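Local coordinates for FMN Adenylyltransferase (Candida glabrata, PDB 3FWK), which catalyses the transfer of an adenylyl group from ATP to FMN, the step of flavin cofactor synthesis that yields FAD, at residues Lys69-Val73 with Ile205-Leu209; Pro247-Phe252 with Tyr289-Val295. One frame throughout, in Å; residues are numbered along the deposited sequence. Where two conformers were deposited one is given.

Contact 1 is a buried helix-helix packing near the middle of the chain, its centre about 5 Å from the chain centre, whereas contact 2 lies at the surface, about 18 Å out, where a loop segment meets a loop with a 3-10 turn. Their chemistry follows their place: no hydrogen bond crosses between Lys69-Val73 and Ile205-Leu209, which pack through aliphatic chains, one CH-pi contact and the Phe208 ring, while Pro247-Phe252 and Tyr289-Val295 add one direct hydrogen bond and three bridging waters to their aromatic packing. The two centres lie about 15 Å apart and Trp206 joins them. Its six-membered ring receives Lys69 in contact 1, while its NE1 probably hydrogen-bonds to Leu294 O of contact 2 at 2.9 Å.

Contact 1: Lys69-Val73 with Ile205-Leu209; sequences KDCQV and IWSFL
Lys69 and Trp206 make the one CH-pi contact between these helices: Lys69 CD sits over a face of the six-membered ring, 3.9 Å from its centroid and 27° off the normal. With chi1 at 63°, CG of Lys69 lies between its backbone N and carbonyl carbon, and CD and CE then run out along the indole while NZ goes on to Thr225 O and a salt bridge with Glu300.

Most of the rest is apolar packing. The side chains of Lys69 and Ile205 cross at about a right angle, with Lys69 CG 3.8 Å from Ile205 CG2. Val73 forks over the partner helix: CG2 faces Ile205 CG2 at 4.0 Å, and CG1 meets Phe208 CD2 obliquely at 3.9 Å. Leu209 also divides its methyls, CD2 touching Lys69 CB at 3.8 Å and CD1 lying against the amide of Gln72, whose NE2 is bonded to Pro215 O. The carboxylate oxygen Asp70 OD1 lies against Ile205 CG1 and CD1, 3.6 Å from each.

The segment axes approach to 10.1 Å at 52°. This is the packing of helix 69-86, which follows strand 61-64, against helix 202-212 in the Rossmann-like alpha/beta fold of this PAPS reductase-family domain.

Contact 2: Pro247-Phe252 with Tyr289-Val295; sequences PLKLNF and YPGWYLV
The backbones of Leu250 and Tyr293 come nearest, 5.8 Å between CA atoms, where 247-250, in extended conformation, passes the 3-10 turn 291-293. The direct hydrogen bond between the segments runs from Leu248 N to Tyr289 OH, 3.2 Å long with an N-H...O angle of 153°. Leu248 CB stands over a face of the Tyr289 ring, 4.1 Å from its centroid, while Leu248 CD1 lies above the same face, 3.7 Å from Tyr289 CD2.

Tyr293 is sandwiched: Tyr289 CD1 lies above the centre of one face, and Leu250 CD1 takes the opposite face, 4.2 Å from the centroid. With CG of Leu250 anti to its backbone N (chi1 177°), Leu250 CD1 also meets the Trp292 ring at its edge, 3.8 Å from Trp292 CD1. The packing thus joins the loop leading into helix 253-257, with Phe252 at the N-cap position, to the chain beyond helix 275-282.

Nearer that cap, Trp292 O lies in the plane of the Phe252 ring at its edge, 3.2 Å from CE2, and Val295 CG1 approaches Phe252 CZ obliquely. Water 3 donates to Trp292 O and accepts from Asn251 N. Water 2 donates 2.7 Å bonds to both Lys249 O and Tyr293 O.

Contact 1: Lys69-Val73 with Ile205-Leu209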
loop_
_atom_site.group_PDB
_atom_site.type_symbol
_atom_site.label_atom_id
_atom_site.label_comp_id
_atom_site.label_asym_id
_atom_site.label_seq_id
_atom_site.Cartn_x
_atom_site.Cartn_y
_atom_site.Cartn_z
ATOM N N LYS A 69 0.142 2.498 -2.475
ATOM C CA LYS A 69 0.621 2.986 -1.181
ATOM C C LYS A 69 -0.155 2.386 0.003
ATOM O O LYS A 69 0.432 2.143 1.058
ATOM C CB LYS A 69 0.571 4.517 -1.205
ATOM C CG LYS A 69 -0.831 5.079 -1.373
ATOM C CD LYS A 69 -0.820 6.581 -1.628
ATOM C CE LYS A 69 -2.222 7.171 -1.597
ATOM N NZ LYS A 69 -3.091 6.769 -2.750
ATOM N N ASP A 70 -1.464 2.178 -0.147
ATOM C CA ASP A 70 -2.249 1.649 0.979
ATOM C C ASP A 70 -1.880 0.197 1.270
ATOM O O ASP A 70 -1.617 -0.202 2.416
ATOM C CB ASP A 70 -3.751 1.710 0.706
ATOM C CG ASP A 70 -4.286 3.123 0.537
ATOM O OD1 ASP A 70 -3.682 4.101 1.004
ATOM O OD2 ASP A 70 -5.394 3.188 -0.063
ATOM N N CYS A 71 -1.833 -0.634 0.224
ATOM C CA CYS A 71 -1.400 -1.998 0.395
ATOM C C CYS A 71 0.014 -2.089 0.904
ATOM O O CYS A 71 0.317 -3.008 1.666
ATOM C CB CYS A 71 -1.517 -2.758 -0.946
ATOM S SG CYS A 71 -3.203 -3.275 -1.331
ATOM N N GLN A 72 0.896 -1.191 0.450
ATOM C CA GLN A 72 2.259 -1.243 0.930
ATOM C C GLN A 72 2.363 -0.905 2.427
ATOM O O GLN A 72 3.037 -1.607 3.174
ATOM C CB GLN A 72 3.165 -0.356 0.096
ATOM C CG GLN A 72 4.641 -0.633 0.481
ATOM C CD GLN A 72 5.621 0.088 -0.347
ATOM O OE1 GLN A 72 5.261 0.935 -1.173
ATOM N NE2 GLN A 72 6.904 -0.219 -0.130
ATOM N N VAL A 73 1.702 0.166 2.861
ATOM C CA VAL A 73 1.684 0.460 4.294
ATOM C C VAL A 73 1.155 -0.745 5.048
ATOM O O VAL A 73 1.713 -1.160 6.077
ATOM C CB VAL A 73 0.837 1.727 4.588
ATOM C CG1 VAL A 73 0.519 1.810 6.106
ATOM C CG2 VAL A 73 1.557 2.963 4.115
ATOM N N ILE A 205 -0.853 7.741 5.662
ATOM C CA ILE A 205 -0.218 6.871 4.683
ATOM C C ILE A 205 1.124 7.500 4.230
ATOM O O ILE A 205 2.153 6.833 4.249
ATOM C CB ILE A 205 -1.167 6.648 3.495
ATOM C CG1 ILE A 205 -2.427 5.859 3.899
ATOM C CG2 ILE A 205 -0.394 5.957 2.333
ATOM C CD1 ILE A 205 -2.185 4.449 4.280
ATOM N N TRP A 206 1.107 8.776 3.818
ATOM C CA TRP A 206 2.362 9.386 3.346
ATOM C C TRP A 206 3.402 9.460 4.468
ATOM O O TRP A 206 4.569 9.161 4.243
ATOM C CB TRP A 206 2.155 10.766 2.745
ATOM C CG TRP A 206 1.314 10.917 1.553
ATOM C CD1 TRP A 206 0.316 11.813 1.383
ATOM C CD2 TRP A 206 1.452 10.248 0.293
ATOM N NE1 TRP A 206 -0.183 11.752 0.118
ATOM C CE2 TRP A 206 0.494 10.791 -0.571
ATOM C CE3 TRP A 206 2.304 9.239 -0.185
ATOM C CZ2 TRP A 206 0.352 10.386 -1.897
ATOM C CZ3 TRP A 206 2.157 8.838 -1.512
ATOM C CH2 TRP A 206 1.203 9.412 -2.340
ATOM N N SER A 207 2.980 9.845 5.673
ATOM C CA SER A 207 3.936 10.016 6.764
ATOM C C SER A 207 4.680 8.703 7.038
ATOM O O SER A 207 5.916 8.680 7.109
ATOM C CB SER A 207 3.213 10.463 8.017
ATOM O OG SER A 207 4.131 10.558 9.095
ATOM N N PHE A 208 3.938 7.623 7.192
ATOM C CA PHE A 208 4.536 6.358 7.520
ATOM C C PHE A 208 5.380 5.836 6.348
ATOM O O PHE A 208 6.500 5.345 6.540
ATOM C CB PHE A 208 3.459 5.373 7.917
ATOM C CG PHE A 208 4.024 4.068 8.405
ATOM C CD1 PHE A 208 4.617 3.980 9.667
ATOM C CD2 PHE A 208 3.983 2.923 7.621
ATOM C CE1 PHE A 208 5.130 2.794 10.133
ATOM C CE2 PHE A 208 4.485 1.717 8.084
ATOM C CZ PHE A 208 5.078 1.654 9.334
ATOM N N LEU A 209 4.845 5.907 5.144
ATOM C CA LEU A 209 5.580 5.388 4.011
ATOM C C LEU A 209 6.889 6.131 3.784
ATOM O O LEU A 209 7.901 5.504 3.499
ATOM C CB LEU A 209 4.720 5.437 2.758
ATOM C CG LEU A 209 5.049 4.464 1.613
ATOM C CD1 LEU A 209 5.216 3.001 2.128
ATOM C CD2 LEU A 209 3.917 4.525 0.589
#

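Contact 2: Pro247-Phe252 with Tyr289-Val295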
loop_
_atom_site.group_PDB
_atom_site.type_symbol
_atom_site.label_atom_id
_atom_site.label_comp_id
_atom_site.label_asym_id
_atom_site.label_seq_id
_atom_site.Cartn_x
_atom_site.Cartn_y
_atom_site.Cartn_z
ATOM N N PRO A 247 2.548 28.396 -3.790
ATOM C CA PRO A 247 3.369 27.179 -3.659
ATOM C C PRO A 247 2.835 26.270 -2.560
ATOM O O PRO A 247 2.291 26.740 -1.544
ATOM C CB PRO A 247 4.744 27.723 -3.282
ATOM C CG PRO A 247 4.763 29.140 -3.822
ATOM C CD PRO A 247 3.350 29.628 -3.645
ATOM N N LEU A 248 2.924 24.962 -2.790
ATOM C CA LEU A 248 2.439 24.028 -1.796
ATOM C C LEU A 248 3.531 23.804 -0.775
ATOM O O LEU A 248 4.738 23.825 -1.098
ATOM C CB LEU A 248 2.051 22.697 -2.418
ATOM C CG LEU A 248 0.944 22.766 -3.450
ATOM C CD1 LEU A 248 0.559 21.373 -3.922
ATOM C CD2 LEU A 248 -0.280 23.460 -2.880
ATOM N N LYS A 249 3.090 23.542 0.447
ATOM C CA LYS A 249 4.022 23.293 1.526
ATOM C C LYS A 249 4.038 21.816 1.856
ATOM O O LYS A 249 3.052 21.095 1.674
ATOM C CB LYS A 249 3.700 24.134 2.763
ATOM C CG LYS A 249 3.802 25.652 2.516
ATOM C CD LYS A 249 3.511 26.456 3.778
ATOM C CE LYS A 249 2.711 27.709 3.454
ATOM N NZ LYS A 249 1.307 27.366 3.116
ATOM N N LEU A 250 5.164 21.363 2.317
ATOM C CA LEU A 250 5.377 19.957 2.595
ATOM C C LEU A 250 5.089 19.670 4.058
ATOM O O LEU A 250 5.684 20.288 4.939
ATOM C CB LEU A 250 6.821 19.611 2.265
ATOM C CG LEU A 250 7.279 18.171 2.565
ATOM C CD1 LEU A 250 6.436 17.096 1.866
ATOM C CD2 LEU A 250 8.736 17.984 2.154
ATOM N N ASN A 251 4.214 18.699 4.325
ATOM C CA ASN A 251 3.880 18.283 5.681
ATOM C C ASN A 251 4.774 17.196 6.254
ATOM O O ASN A 251 4.632 16.865 7.437
ATOM C CB ASN A 251 2.422 17.834 5.789
ATOM C CG ASN A 251 1.477 18.995 5.767
ATOM O OD1 ASN A 251 1.406 19.741 6.757
ATOM N ND2 ASN A 251 0.737 19.183 4.669
ATOM N N PHE A 252 5.703 16.649 5.450
ATOM C CA PHE A 252 6.445 15.459 5.825
ATOM C C PHE A 252 7.946 15.683 5.812
ATOM O O PHE A 252 8.719 14.746 5.628
ATOM C CB PHE A 252 6.053 14.291 4.904
ATOM C CG PHE A 252 4.564 14.098 4.843
ATOM C CD1 PHE A 252 3.874 13.709 5.993
ATOM C CD2 PHE A 252 3.826 14.433 3.692
ATOM C CE1 PHE A 252 2.478 13.575 5.972
ATOM C CE2 PHE A 252 2.429 14.311 3.690
ATOM C CZ PHE A 252 1.770 13.883 4.817
ATOM N N TYR A 289 4.273 18.587 -8.209
ATOM C CA TYR A 289 4.801 18.139 -6.928
ATOM C C TYR A 289 4.543 16.643 -6.772
ATOM O O TYR A 289 3.555 16.116 -7.317
ATOM C CB TYR A 289 4.055 18.830 -5.789
ATOM C CG TYR A 289 4.318 20.291 -5.658
ATOM C CD1 TYR A 289 5.385 20.750 -4.854
ATOM C CD2 TYR A 289 3.474 21.233 -6.251
ATOM C CE1 TYR A 289 5.608 22.108 -4.681
ATOM C CE2 TYR A 289 3.697 22.613 -6.071
ATOM C CZ TYR A 289 4.768 23.022 -5.292
ATOM O OH TYR A 289 5.009 24.374 -5.083
ATOM N N PRO A 290 5.378 15.931 -6.010
ATOM C CA PRO A 290 5.074 14.530 -5.765
ATOM C C PRO A 290 3.800 14.369 -4.959
ATOM O O PRO A 290 3.324 15.297 -4.286
ATOM C CB PRO A 290 6.304 13.993 -5.000
ATOM C CG PRO A 290 6.975 15.195 -4.481
ATOM C CD PRO A 290 6.631 16.372 -5.377
ATOM N N GLY A 291 3.254 13.159 -4.992
ATOM C CA GLY A 291 1.928 12.888 -4.448
ATOM C C GLY A 291 1.771 13.229 -2.990
ATOM O O GLY A 291 0.660 13.562 -2.551
ATOM N N TRP A 292 2.870 13.148 -2.228
ATOM C CA TRP A 292 2.830 13.453 -0.794
ATOM C C TRP A 292 2.693 14.945 -0.475
ATOM O O TRP A 292 2.623 15.292 0.690
ATOM C CB TRP A 292 4.023 12.817 -0.076
ATOM C CG TRP A 292 5.355 13.050 -0.700
ATOM C CD1 TRP A 292 6.230 14.050 -0.419
ATOM C CD2 TRP A 292 6.013 12.186 -1.645
ATOM N NE1 TRP A 292 7.403 13.885 -1.168
ATOM C CE2 TRP A 292 7.297 12.737 -1.899
ATOM C CE3 TRP A 292 5.645 10.990 -2.273
ATOM C CZ2 TRP A 292 8.213 12.130 -2.771
ATOM C CZ3 TRP A 292 6.534 10.392 -3.146
ATOM C CH2 TRP A 292 7.811 10.953 -3.381
ATOM N N TYR A 293 2.559 15.794 -1.492
ATOM C CA TYR A 293 2.087 17.165 -1.277
ATOM C C TYR A 293 0.565 17.260 -1.210
ATOM O O TYR A 293 0.056 18.346 -0.914
ATOM C CB TYR A 293 2.660 18.111 -2.322
ATOM C CG TYR A 293 4.089 18.504 -2.049
ATOM C CD1 TYR A 293 5.134 17.621 -2.305
ATOM C CD2 TYR A 293 4.398 19.752 -1.499
ATOM C CE1 TYR A 293 6.473 17.980 -2.050
ATOM C CE2 TYR A 293 5.726 20.111 -1.247
ATOM C CZ TYR A 293 6.754 19.235 -1.545
ATOM O OH TYR A 293 8.068 19.596 -1.289
ATOM N N LEU A 294 -0.146 16.158 -1.468
ATOM C CA LEU A 294 -1.599 16.132 -1.264
ATOM C C LEU A 294 -1.963 15.448 0.046
ATOM O O LEU A 294 -1.569 14.299 0.264
ATOM C CB LEU A 294 -2.274 15.356 -2.417
ATOM C CG LEU A 294 -3.805 15.502 -2.381
ATOM C CD1 LEU A 294 -4.213 16.831 -3.032
ATOM C CD2 LEU A 294 -4.529 14.336 -3.069
ATOM N N VAL A 295 -2.735 16.138 0.896
ATOM C CA VAL A 295 -3.179 15.527 2.136
ATOM C C VAL A 295 -4.697 15.555 2.280
ATOM O O VAL A 295 -5.221 15.049 3.271
ATOM C CB VAL A 295 -2.510 16.145 3.393
ATOM C CG1 VAL A 295 -0.994 15.822 3.387
ATOM C CG2 VAL A 295 -2.758 17.662 3.433
HETATM O O HOH W 1 6.713 24.749 -2.663
HETATM O O HOH W 2 0.924 19.475 1.438
HETATM O O HOH W 3 2.520 17.564 2.374
#